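Local structure of DNA repair protein rhp9/CRB2 (2FHD) at residues Asp136-Phe139 / Ser140-Lys143. The protein probably binds methylated histone H4 through its tandem tudor domains, as part of the DNA damage response in fission yeast. Numbering follows the deposited sequence. Where two conformers were deposited one is given.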
# COMPACT_ATOMS: atom_id res chain seq x y z
N ASP A 136 -17.20 18.75 12.64
CA ASP A 136 -17.42 18.00 11.44
C ASP A 136 -16.48 18.56 10.36
O ASP A 136 -16.06 19.75 10.43
CB ASP A 136 -18.93 18.08 11.04
CG ASP A 136 -19.85 17.17 11.93
OD1 ASP A 136 -19.51 16.03 12.27
OD2 ASP A 136 -20.96 17.57 12.29
N LEU A 137 -16.15 17.72 9.37
CA LEU A 137 -15.42 18.16 8.18
C LEU A 137 -16.10 19.38 7.52
O LEU A 137 -17.33 19.42 7.34
CB LEU A 137 -15.33 17.04 7.16
CG LEU A 137 -14.63 15.72 7.49
CD1 LEU A 137 -14.59 14.89 6.20
CD2 LEU A 137 -13.20 15.92 8.09
N SER A 138 -15.29 20.35 7.15
CA SER A 138 -15.77 21.50 6.45
C SER A 138 -15.68 21.31 4.94
O SER A 138 -14.81 20.59 4.45
CB SER A 138 -14.89 22.66 6.86
OG SER A 138 -13.58 22.36 6.48
N PHE A 139 -16.59 21.96 4.19
CA PHE A 139 -16.52 22.05 2.72
C PHE A 139 -15.13 22.37 2.16
O PHE A 139 -14.69 21.71 1.21
CB PHE A 139 -17.43 23.15 2.19
CG PHE A 139 -17.69 23.01 0.74
CD1 PHE A 139 -18.48 21.94 0.26
CD2 PHE A 139 -17.09 23.89 -0.17
CE1 PHE A 139 -18.72 21.78 -1.09
CE2 PHE A 139 -17.31 23.73 -1.53
CZ PHE A 139 -18.12 22.66 -1.97
N SER A 140 -14.46 23.39 2.72
CA SER A 140 -13.08 23.69 2.26
C SER A 140 -12.11 22.50 2.28
O SER A 140 -11.26 22.45 1.41
CB SER A 140 -12.43 24.87 2.97
OG SER A 140 -12.58 24.72 4.35
N THR A 141 -12.27 21.52 3.19
CA THR A 141 -11.61 20.19 3.02
C THR A 141 -12.19 19.37 1.82
O THR A 141 -13.37 19.06 1.77
CB THR A 141 -11.60 19.39 4.39
OG1 THR A 141 -11.45 20.29 5.51
CG2 THR A 141 -10.46 18.35 4.40
N LEU A 142 -11.35 19.06 0.82
CA LEU A 142 -11.82 18.69 -0.68
C LEU A 142 -10.74 19.01 -1.89
O LEU A 142 -10.46 20.21 -2.12
CB LEU A 142 -13.24 19.28 -1.05
CG LEU A 142 -13.40 19.25 -2.61
CD1 LEU A 142 -14.89 19.10 -3.16
CD2 LEU A 142 -12.52 20.27 -3.52
N LYS A 143 -10.13 18.03 -2.65
CA LYS A 143 -10.14 16.53 -2.50
C LYS A 143 -10.51 15.57 -3.66
O LYS A 143 -11.54 15.69 -4.33
CB LYS A 143 -10.69 16.03 -1.16
CG LYS A 143 -9.54 16.16 -0.08
CD LYS A 143 -9.79 15.53 1.26
CE LYS A 143 -10.22 14.17 1.08
NZ LYS A 143 -11.70 14.39 1.16
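S138 and T141 meet hydroxyl to hydroxyl across a type I beta turn, S138-F139-S140-T141. S138 OG lies 3.1 Å from T141 OG1, and either oxygen could be the donor. The same S138 OG also has a weak, longer hydrogen bond to S140 OG at 3.3 Å. S138 OG sits between its backbone N and carbonyl carbon (chi1 61°), a position that serves both partners. T141 OG1 lies anti to its own carbonyl carbon (chi1 -35°), which turns it back toward S138.

The backbone closes the turn with one weak bond. T141 N approaches S138 O at 3.0 Å, but the N-H to acceptor angle is a bent 125°.

One other side-chain approach is van der Waals: L142 CB lies 3.6 Å from the carbonyl oxygen F139 O.

The turn lies in the loop after helix 126-129, on the surface of the chain. L137, T141 and K143 touch L28 of strand 23-32. T141 OG1 also makes a hydrogen bond, a weak one, with R61 NH2, and D136 OD1 forms a salt bridge with K60.

The hydroxyls thus add one ordinary and one weak bond to a turn whose backbone bond is weak, which probably helps to hold its shape against the tudor surface.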